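Local coordinates for protein endo-1,4-b-d-mannanase (Trichoderma reesei, PDB 1QNR) that hydrolyses the beta-1,4-mannosidic bonds inside mannan chains, as a fungal endo-mannanase of glycoside hydrolase family 5 with a TIM-barrel fold, at residues F110-S115 with L166-R171; R54-N59 with S115-I120; L199-D204 with F237-L242. All blocks are in the same frame, centred on the assembly; numbering follows the deposited sequence. Where two conformers were deposited one is given.

Contact 1 of 3, residues F110-S115 with L166-R171; sequences FVNNWS and LGNEPR. With BMA (beta-D-mannopyranose), chain B; BMA (beta-D-mannopyranose), chain C.
The indole of W114 has E169 OE1 near its plane beside NE1 and the R171 guanidinium beside CZ2 and CH2; N113 ND2 lies 3.4 Å above its centre on one face, and the chain B mannose on the opposite face, where C3 lies 3.6 Å from CE2. CZ2 sits over one face of the R171 cation, the planes 73° apart. A chi1 of -51° (CG anti to the carbonyl carbon) swings the indole so that NE1 donates to E169 OE1 at 2.8 Å, on the anti lone pair. Mannose O4 of chain B also donates to OE1, so in the conformer described two donors grip this oxygen. N168-E169-P170 matches the Asn-Glu-Pro signature of family 5 active sites. R171, salt-bridged to E205, points NH1 and NH2 at O2 of the chain C mannose, and NH2 also reaches O3. N112 and N168 lie side by side; N168 ND2 gives a nearly straight bond of 2.9 Å to N112 OD1, from above the carbonyl plane. A single backbone bridge joins the same two residues, and N113 OD1 accepts from R171 N. With an alanine in place of W114, the mannose would probably lose its platform and E169 OE1 one of its two donors. Indole, doubly gripped carboxylate oxygen and guanidinium form a surface that holds two mannoses linked C1 to O4, consistent with a substrate-binding site.

Contact 2 of 3, residues R54-N59 with S115-I120; sequences RVWGFN and SDYGGI
D116 brings segment 115-120 up to the aromatic side chains of 54-59: its carbonyl O lies 4.0 Å from F58 CE1, while N112 ND2 binds that same oxygen. D116 and Y117 are the two central residues of a type II turn running from S115 to G118, closed by a weak bond from G118 N to S115 O. Y117 takes the left-handed backbone conformation at the third position of the turn, and its CB points toward the other segment. This CB packs 4.1 Å from F58 CE1, and the carbonyl O of Y117 meets the edge of the F58 ring, 3.9 Å from CD1. With CG anti to the carbonyl carbon (chi1 -55°), the phenol lies between two neighbours. On one flank its CD2 approaches the edge of the W56 indole at CD1, 4.1 Å away, in an oblique pairing with planes at 73°. On the other, N59 ND2 comes within 3.8 Å of Y117 CD1. An aromatic side chain suits this partly exposed corner, since its ring spans W56 and N59 while CB and the carbonyl O meet F58. F58 in turn leans on its own segment, its CZ 3.3 Å above the W56 ring plane. G118 has backbone angles that would jam a CB against the preceding carbonyl oxygen, and the positive phi of G119 likewise favours glycine; this sharp bend leads into helix 119-127. The contact thus joins the loop after barrel strand 52-54 to the turn between strand 105-109 and helix 119-127. P109 of that strand packs against W56 and F58, while F31 and N319 from other loops touch Y117.

Contact 3 of 3, residues L199-D204 with F237-L242; sequences LVTLGD and FGTFHL
Segments 199-204 and 237-242 run in roughly the same direction, 32° apart, but with T201 and F237 CA atoms 6.0 Å from each other they are joined through side chains and water. T201 binds F237 twice. Its OG1, anti to the backbone N (chi1 -169°), donates to F237 O at 2.9 Å from above the carbonyl plane, and its CB rests over the phenyl face in a CH-pi contact, 3.8 Å from the ring centroid. L199 CB meets the edge of the same ring. Threonine fits here because one branch point supplies both a hydroxyl and a carbon surface. T239 faces T201 tip to tip, CG2 being 3.4 Å from T201 OG1. Its own OG1 donates to D204 O in the carbonyl plane, on a lone pair, and weakly accepts from G203 N; the backbone angles of G203 call for glycine. D204 O also lies over one face of the H241 ring, whose nitrogens bind E275 and E169. Water 1 connects L202 N with F237 O, and water 2 connects D204 OD1 with T239 N. Threonine hydroxyls and waters thus supply partners, one of them weak, to buried backbone atoms and D204 OD1 where these barrel strands lie too far apart for direct backbone pairing.

From the N terminus, the chain first enters contact 2 at 54-59, just after barrel strand 52-54, and contact 1 at 110-115, after strand 105-109. Contact 2 closes at 115-120, running into helix 119-127; contact 1 closes at 166-171, beyond strand 161-165. The two therefore cross, sharing S115, and N168 OD1 meets R54 NH2 between them at 2.9 Å. Contact 3 follows in series, spanning 199-204 to 237-242 on the next two strands. It reaches contact 1 where E169 N lies 2.9 Å from G203 O, a probable hydrogen bond. Together the three link five successive barrel strands at or near their C-terminal ends, with contact 1 meeting the bound sugar directly.

Contact 1 of 3, residues F110-S115 with L166-R171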
loop_
_atom_site.group_PDB
_atom_site.type_symbol
_atom_site.label_atom_id
_atom_site.label_comp_id
_atom_site.label_asym_id
_atom_site.label_seq_id
_atom_site.Cartn_x
_atom_site.Cartn_y
_atom_site.Cartn_z
ATOM N N PHE A 110 5.398 2.444 -5.526
ATOM C CA PHE A 110 6.089 2.614 -6.801
ATOM C C PHE A 110 6.606 1.355 -7.487
ATOM O O PHE A 110 6.879 1.454 -8.698
ATOM C CB PHE A 110 7.298 3.595 -6.647
ATOM C CG PHE A 110 6.965 4.951 -6.064
ATOM C CD1 PHE A 110 6.093 5.816 -6.746
ATOM C CD2 PHE A 110 7.552 5.362 -4.866
ATOM C CE1 PHE A 110 5.823 7.077 -6.230
ATOM C CE2 PHE A 110 7.248 6.637 -4.351
ATOM C CZ PHE A 110 6.399 7.506 -5.030
ATOM N N VAL A 111 6.736 0.250 -6.761
ATOM C CA VAL A 111 7.249 -1.022 -7.349
ATOM C C VAL A 111 6.655 -2.164 -6.496
ATOM O O VAL A 111 6.328 -1.991 -5.305
ATOM C CB VAL A 111 8.801 -1.066 -7.346
ATOM C CG1 VAL A 111 9.381 -1.091 -5.933
ATOM C CG2 VAL A 111 9.354 -2.213 -8.217
ATOM N N ASN A 112 6.579 -3.351 -7.107
ATOM C CA ASN A 112 6.148 -4.565 -6.360
ATOM C C ASN A 112 7.394 -5.416 -5.989
ATOM O O ASN A 112 8.271 -5.616 -6.861
ATOM C CB ASN A 112 5.253 -5.421 -7.267
ATOM C CG ASN A 112 4.343 -6.359 -6.443
ATOM O OD1 ASN A 112 4.435 -6.501 -5.222
ATOM N ND2 ASN A 112 3.378 -6.983 -7.125
ATOM N N ASN A 113 7.405 -5.950 -4.736
ATOM C CA ASN A 113 8.446 -6.950 -4.436
ATOM C C ASN A 113 8.209 -8.190 -5.302
ATOM O O ASN A 113 9.160 -8.831 -5.800
ATOM C CB ASN A 113 8.367 -7.348 -2.951
ATOM C CG ASN A 113 9.499 -8.288 -2.553
ATOM O OD1 ASN A 113 10.648 -7.819 -2.453
ATOM N ND2 ASN A 113 9.238 -9.561 -2.257
ATOM N N TRP A 114 6.944 -8.528 -5.509
ATOM C CA TRP A 114 6.552 -9.743 -6.237
ATOM C C TRP A 114 6.369 -9.534 -7.717
ATOM O O TRP A 114 6.345 -8.372 -8.191
ATOM C CB TRP A 114 5.210 -10.287 -5.603
ATOM C CG TRP A 114 5.318 -10.401 -4.109
ATOM C CD1 TRP A 114 4.690 -9.585 -3.175
ATOM C CD2 TRP A 114 6.127 -11.305 -3.345
ATOM N NE1 TRP A 114 5.057 -9.932 -1.890
ATOM C CE2 TRP A 114 5.938 -10.987 -1.968
ATOM C CE3 TRP A 114 7.075 -12.295 -3.670
ATOM C CZ2 TRP A 114 6.588 -11.683 -0.940
ATOM C CZ3 TRP A 114 7.699 -13.007 -2.652
ATOM C CH2 TRP A 114 7.466 -12.674 -1.289
ATOM N N SER A 115 6.264 -10.625 -8.511
ATOM C CA SER A 115 6.291 -10.506 -9.975
ATOM C C SER A 115 4.985 -10.125 -10.646
ATOM O O SER A 115 4.920 -9.898 -11.840
ATOM C CB SER A 115 6.900 -11.826 -10.580
ATOM O OG SER A 115 8.219 -11.881 -10.070
ATOM N N LEU A 166 7.250 3.352 -0.777
ATOM C CA LEU A 166 8.418 2.928 -1.567
ATOM C C LEU A 166 8.121 1.663 -2.347
ATOM O O LEU A 166 8.567 1.586 -3.543
ATOM C CB LEU A 166 9.647 2.807 -0.650
ATOM C CG LEU A 166 10.029 4.030 0.197
ATOM C CD1 LEU A 166 11.476 3.822 0.748
ATOM C CD2 LEU A 166 9.885 5.342 -0.554
ATOM N N GLY A 167 7.431 0.651 -1.799
ATOM C CA GLY A 167 7.087 -0.515 -2.633
ATOM C C GLY A 167 6.002 -1.307 -1.907
ATOM O O GLY A 167 5.646 -1.064 -0.738
ATOM N N ASN A 168 5.456 -2.287 -2.664
ATOM C CA ASN A 168 4.554 -3.257 -2.026
ATOM C C ASN A 168 5.386 -4.416 -1.429
ATOM O O ASN A 168 5.941 -5.223 -2.214
ATOM C CB ASN A 168 3.561 -3.829 -3.017
ATOM C CG ASN A 168 2.631 -4.876 -2.362
ATOM O OD1 ASN A 168 2.000 -4.623 -1.313
ATOM N ND2 ASN A 168 2.587 -6.047 -2.981
ATOM N N GLU A 169 5.417 -4.530 -0.096
ATOM C CA GLU A 169 6.027 -5.693 0.617
ATOM C C GLU A 169 7.490 -5.885 0.299
ATOM O O GLU A 169 7.929 -7.038 0.076
ATOM C CB GLU A 169 5.240 -7.041 0.369
ATOM C CG GLU A 169 3.747 -6.793 0.722
ATOM C CD GLU A 169 2.940 -8.059 0.765
ATOM O OE1 GLU A 169 3.260 -9.077 0.124
ATOM O OE2 GLU A 169 1.855 -7.999 1.391
ATOM N N PRO A 170 8.368 -4.865 0.294
ATOM C CA PRO A 170 9.802 -5.086 0.024
ATOM C C PRO A 170 10.380 -6.133 0.984
ATOM O O PRO A 170 10.153 -6.065 2.209
ATOM C CB PRO A 170 10.442 -3.717 0.266
ATOM C CG PRO A 170 9.436 -2.940 1.059
ATOM C CD PRO A 170 8.064 -3.434 0.639
ATOM N N ARG A 171 11.161 -7.076 0.425
ATOM C CA ARG A 171 11.898 -8.074 1.206
ATOM C C ARG A 171 13.298 -8.195 0.627
ATOM O O ARG A 171 13.534 -7.865 -0.556
ATOM C CB ARG A 171 11.266 -9.483 1.175
ATOM C CG ARG A 171 9.836 -9.566 1.780
ATOM C CD ARG A 171 9.456 -11.069 1.693
ATOM N NE ARG A 171 8.148 -11.312 2.306
ATOM C CZ ARG A 171 7.657 -12.554 2.544
ATOM N NH1 ARG A 171 8.373 -13.626 2.180
ATOM N NH2 ARG A 171 6.454 -12.638 3.091
HETATM C C1 BMA B . 4.054 -14.290 -0.254
HETATM C C2 BMA B . 3.428 -14.248 -1.669
HETATM C C3 BMA B . 2.893 -12.846 -1.970
HETATM C C4 BMA B . 2.027 -12.346 -0.820
HETATM C C5 BMA B . 2.702 -12.477 0.547
HETATM C C6 BMA B . 1.678 -12.289 1.723
HETATM O O2 BMA B . 2.342 -15.181 -1.765
HETATM O O3 BMA B . 2.190 -12.769 -3.181
HETATM O O4 BMA B . 1.687 -10.981 -1.108
HETATM O O5 BMA B . 3.065 -13.898 0.750
HETATM O O6 BMA B . 2.569 -12.289 2.845
HETATM C C1 BMA C . 6.523 -17.839 2.835
HETATM C C2 BMA C . 5.736 -16.623 3.369
HETATM C C3 BMA C . 4.670 -16.137 2.361
HETATM C C4 BMA C . 5.319 -15.905 0.993
HETATM C C5 BMA C . 6.100 -17.181 0.537
HETATM C C6 BMA C . 6.648 -17.174 -0.868
HETATM O O1 BMA C . 7.574 -18.155 3.746
HETATM O O2 BMA C . 6.647 -15.551 3.662
HETATM O O3 BMA C . 4.205 -14.858 2.866
HETATM O O4 BMA C . 4.386 -15.641 -0.026
HETATM O O5 BMA C . 7.133 -17.406 1.561
HETATM O O6 BMA C . 7.850 -16.448 -1.096
#

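Contact 2 of 3, residues R54-N59 with S115-I120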
loop_
_atom_site.group_PDB
_atom_site.type_symbol
_atom_site.label_atom_id
_atom_site.label_comp_id
_atom_site.label_asym_id
_atom_site.label_seq_id
_atom_site.Cartn_x
_atom_site.Cartn_y
_atom_site.Cartn_z
ATOM N N ARG A 54 -5.903 2.198 -1.180
ATOM C CA ARG A 54 -4.509 1.860 -1.619
ATOM C C ARG A 54 -4.590 1.310 -3.037
ATOM O O ARG A 54 -5.335 0.325 -3.294
ATOM C CB ARG A 54 -3.884 0.935 -0.574
ATOM C CG ARG A 54 -2.394 0.605 -0.926
ATOM C CD ARG A 54 -1.709 0.128 0.382
ATOM N NE ARG A 54 -0.347 -0.431 0.140
ATOM C CZ ARG A 54 -0.098 -1.747 -0.076
ATOM N NH1 ARG A 54 -1.108 -2.629 -0.175
ATOM N NH2 ARG A 54 1.185 -2.126 -0.131
ATOM N N VAL A 55 -3.870 1.928 -3.996
ATOM C CA VAL A 55 -3.950 1.531 -5.471
ATOM C C VAL A 55 -2.530 1.289 -5.955
ATOM O O VAL A 55 -1.577 1.941 -5.446
ATOM C CB VAL A 55 -4.682 2.638 -6.284
ATOM C CG1 VAL A 55 -6.097 2.882 -5.711
ATOM C CG2 VAL A 55 -3.907 3.963 -6.363
ATOM N N TRP A 56 -2.345 0.435 -6.990
ATOM C CA TRP A 56 -0.928 0.273 -7.497
ATOM C C TRP A 56 -0.482 1.505 -8.282
ATOM O O TRP A 56 -1.163 2.023 -9.179
ATOM C CB TRP A 56 -0.807 -0.980 -8.380
ATOM C CG TRP A 56 -0.762 -2.303 -7.623
ATOM C CD1 TRP A 56 -0.704 -3.506 -8.289
ATOM C CD2 TRP A 56 -0.693 -2.605 -6.205
ATOM N NE1 TRP A 56 -0.553 -4.525 -7.370
ATOM C CE2 TRP A 56 -0.574 -4.012 -6.096
ATOM C CE3 TRP A 56 -0.746 -1.808 -5.023
ATOM C CZ2 TRP A 56 -0.442 -4.688 -4.860
ATOM C CZ3 TRP A 56 -0.637 -2.525 -3.790
ATOM C CH2 TRP A 56 -0.499 -3.958 -3.678
ATOM N N GLY A 57 0.771 1.946 -8.029
ATOM C CA GLY A 57 1.368 3.039 -8.829
ATOM C C GLY A 57 2.377 2.547 -9.842
ATOM O O GLY A 57 3.152 3.394 -10.388
ATOM N N PHE A 58 2.327 1.258 -10.191
ATOM C CA PHE A 58 3.229 0.605 -11.109
ATOM C C PHE A 58 2.473 -0.378 -12.010
ATOM O O PHE A 58 1.401 -0.878 -11.666
ATOM C CB PHE A 58 4.329 -0.230 -10.318
ATOM C CG PHE A 58 3.739 -1.215 -9.296
ATOM C CD1 PHE A 58 3.302 -2.501 -9.733
ATOM C CD2 PHE A 58 3.588 -0.874 -7.964
ATOM C CE1 PHE A 58 2.737 -3.367 -8.798
ATOM C CE2 PHE A 58 3.046 -1.760 -7.014
ATOM C CZ PHE A 58 2.614 -3.013 -7.448
ATOM N N ASN A 59 3.117 -0.610 -13.190
ATOM C CA ASN A 59 2.672 -1.695 -14.097
ATOM C C ASN A 59 3.825 -1.842 -15.099
ATOM O O ASN A 59 3.961 -1.148 -16.128
ATOM C CB ASN A 59 1.309 -1.322 -14.778
ATOM C CG ASN A 59 0.721 -2.507 -15.523
ATOM O OD1 ASN A 59 1.456 -3.317 -16.092
ATOM N ND2 ASN A 59 -0.619 -2.661 -15.584
ATOM N N SER A 115 6.264 -10.625 -8.511
ATOM C CA SER A 115 6.291 -10.506 -9.975
ATOM C C SER A 115 4.985 -10.125 -10.646
ATOM O O SER A 115 4.920 -9.898 -11.840
ATOM C CB SER A 115 6.900 -11.826 -10.580
ATOM O OG SER A 115 8.219 -11.881 -10.070
ATOM N N ASP A 116 3.912 -9.918 -9.823
ATOM C CA ASP A 116 2.664 -9.471 -10.370
ATOM C C ASP A 116 2.806 -8.050 -10.919
ATOM O O ASP A 116 3.224 -7.155 -10.129
ATOM C CB ASP A 116 1.513 -9.551 -9.323
ATOM C CG ASP A 116 1.517 -10.956 -8.647
ATOM O OD1 ASP A 116 1.218 -11.970 -9.306
ATOM O OD2 ASP A 116 1.861 -11.072 -7.463
ATOM N N TYR A 117 2.399 -7.759 -12.161
ATOM C CA TYR A 117 2.568 -6.440 -12.773
ATOM C C TYR A 117 4.065 -6.065 -12.799
ATOM O O TYR A 117 4.434 -4.878 -12.674
ATOM C CB TYR A 117 1.634 -5.384 -12.153
ATOM C CG TYR A 117 0.197 -5.833 -12.208
ATOM C CD1 TYR A 117 -0.533 -5.754 -13.407
ATOM C CD2 TYR A 117 -0.435 -6.427 -11.119
ATOM C CE1 TYR A 117 -1.840 -6.233 -13.534
ATOM C CE2 TYR A 117 -1.752 -6.941 -11.230
ATOM C CZ TYR A 117 -2.395 -6.824 -12.422
ATOM O OH TYR A 117 -3.749 -7.283 -12.482
ATOM N N GLY A 118 4.908 -7.085 -13.073
ATOM C CA GLY A 118 6.348 -6.914 -13.339
ATOM C C GLY A 118 7.233 -7.079 -12.134
ATOM O O GLY A 118 7.977 -8.055 -11.968
ATOM N N GLY A 119 7.222 -6.087 -11.225
ATOM C CA GLY A 119 7.944 -6.156 -9.964
ATOM C C GLY A 119 9.456 -6.006 -10.149
ATOM O O GLY A 119 10.009 -5.780 -11.248
ATOM N N ILE A 120 10.171 -6.319 -9.034
ATOM C CA ILE A 120 11.634 -6.395 -8.970
ATOM C C ILE A 120 12.073 -7.339 -10.116
ATOM O O ILE A 120 13.117 -7.066 -10.756
ATOM C CB ILE A 120 12.132 -6.872 -7.586
ATOM C CG1 ILE A 120 12.010 -5.653 -6.629
ATOM C CG2 ILE A 120 13.592 -7.405 -7.672
ATOM C CD1 ILE A 120 12.394 -5.914 -5.159
#

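Contact 3 of 3, residues L199-D204 with F237-L242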
loop_
_atom_site.group_PDB
_atom_site.type_symbol
_atom_site.label_atom_id
_atom_site.label_comp_id
_atom_site.label_asym_id
_atom_site.label_seq_id
_atom_site.Cartn_x
_atom_site.Cartn_y
_atom_site.Cartn_z
ATOM N N LEU A 199 3.178 12.852 3.101
ATOM C CA LEU A 199 3.789 11.799 3.899
ATOM C C LEU A 199 4.426 10.688 3.044
ATOM O O LEU A 199 4.044 10.499 1.869
ATOM C CB LEU A 199 2.669 11.138 4.742
ATOM C CG LEU A 199 1.939 12.100 5.706
ATOM C CD1 LEU A 199 0.744 11.372 6.409
ATOM C CD2 LEU A 199 2.897 12.718 6.748
ATOM N N VAL A 200 5.442 9.992 3.570
ATOM C CA VAL A 200 6.134 8.885 2.916
ATOM C C VAL A 200 6.204 7.699 3.899
ATOM O O VAL A 200 6.446 7.836 5.095
ATOM C CB VAL A 200 7.537 9.295 2.474
ATOM C CG1 VAL A 200 8.322 8.202 1.712
ATOM C CG2 VAL A 200 7.509 10.546 1.553
ATOM N N THR A 201 6.034 6.457 3.340
ATOM C CA THR A 201 6.078 5.247 4.165
ATOM C C THR A 201 6.739 4.108 3.352
ATOM O O THR A 201 6.894 4.211 2.116
ATOM C CB THR A 201 4.664 4.838 4.660
ATOM O OG1 THR A 201 4.770 3.804 5.686
ATOM C CG2 THR A 201 3.818 4.347 3.508
ATOM N N LEU A 202 7.174 3.025 4.005
ATOM C CA LEU A 202 7.917 1.967 3.338
ATOM C C LEU A 202 7.009 0.958 2.580
ATOM O O LEU A 202 7.416 0.625 1.433
ATOM C CB LEU A 202 8.766 1.221 4.417
ATOM C CG LEU A 202 9.642 0.042 3.919
ATOM C CD1 LEU A 202 10.550 0.412 2.750
ATOM C CD2 LEU A 202 10.506 -0.512 5.093
ATOM N N GLY A 203 5.877 0.518 3.151
ATOM C CA GLY A 203 5.084 -0.518 2.483
ATOM C C GLY A 203 5.429 -1.959 2.878
ATOM O O GLY A 203 4.935 -2.873 2.240
ATOM N N ASP A 204 6.342 -2.129 3.834
ATOM C CA ASP A 204 6.661 -3.492 4.298
ATOM C C ASP A 204 5.528 -4.119 5.074
ATOM O O ASP A 204 4.568 -3.523 5.578
ATOM C CB ASP A 204 7.962 -3.409 5.152
ATOM C CG ASP A 204 7.707 -2.600 6.402
ATOM O OD1 ASP A 204 7.278 -1.404 6.302
ATOM O OD2 ASP A 204 7.902 -3.119 7.550
ATOM N N PHE A 237 5.394 7.254 9.057
ATOM C CA PHE A 237 4.565 6.296 9.826
ATOM C C PHE A 237 4.935 4.870 9.424
ATOM O O PHE A 237 5.532 4.702 8.346
ATOM C CB PHE A 237 3.033 6.560 9.640
ATOM C CG PHE A 237 2.558 6.424 8.210
ATOM C CD1 PHE A 237 2.031 5.196 7.787
ATOM C CD2 PHE A 237 2.494 7.527 7.359
ATOM C CE1 PHE A 237 1.499 5.056 6.479
ATOM C CE2 PHE A 237 1.956 7.411 6.063
ATOM C CZ PHE A 237 1.445 6.179 5.622
ATOM N N GLY A 238 4.563 3.882 10.255
ATOM C CA GLY A 238 4.883 2.482 9.965
ATOM C C GLY A 238 3.712 1.765 9.279
ATOM O O GLY A 238 2.528 2.164 9.465
ATOM N N THR A 239 4.004 0.723 8.491
ATOM C CA THR A 239 2.978 -0.149 7.897
ATOM C C THR A 239 3.225 -1.589 8.326
ATOM O O THR A 239 4.384 -2.048 8.475
ATOM C CB THR A 239 3.036 -0.129 6.318
ATOM O OG1 THR A 239 4.391 -0.358 5.856
ATOM C CG2 THR A 239 2.551 1.249 5.802
ATOM N N PHE A 240 2.129 -2.360 8.476
ATOM C CA PHE A 240 2.297 -3.822 8.657
ATOM C C PHE A 240 1.084 -4.551 8.057
ATOM O O PHE A 240 0.009 -3.940 7.900
ATOM C CB PHE A 240 2.526 -4.292 10.094
ATOM C CG PHE A 240 1.389 -3.984 11.043
ATOM C CD1 PHE A 240 1.294 -2.770 11.680
ATOM C CD2 PHE A 240 0.411 -4.944 11.281
ATOM C CE1 PHE A 240 0.269 -2.441 12.601
ATOM C CE2 PHE A 240 -0.673 -4.650 12.196
ATOM C CZ PHE A 240 -0.704 -3.383 12.843
ATOM N N HIS A 241 1.287 -5.793 7.594
ATOM C CA HIS A 241 0.251 -6.606 6.934
ATOM C C HIS A 241 0.011 -7.915 7.759
ATOM O O HIS A 241 0.753 -8.097 8.693
ATOM C CB HIS A 241 0.720 -6.991 5.495
ATOM C CG HIS A 241 0.992 -5.795 4.576
ATOM N ND1 HIS A 241 1.463 -5.947 3.279
ATOM C CD2 HIS A 241 0.933 -4.446 4.731
ATOM C CE1 HIS A 241 1.582 -4.789 2.669
ATOM N NE2 HIS A 241 1.308 -3.823 3.559
ATOM N N LEU A 242 -1.056 -8.668 7.408
ATOM C CA LEU A 242 -1.324 -9.837 8.292
ATOM C C LEU A 242 -2.065 -10.917 7.457
ATOM O O LEU A 242 -3.218 -10.753 7.025
ATOM C CB LEU A 242 -2.203 -9.471 9.468
ATOM C CG LEU A 242 -2.772 -10.601 10.370
ATOM C CD1 LEU A 242 -1.605 -11.404 11.009
ATOM C CD2 LEU A 242 -3.664 -9.999 11.483
HETATM O O HOH W 1 7.489 3.008 6.997
HETATM O O HOH W 2 6.981 0.437 8.195
#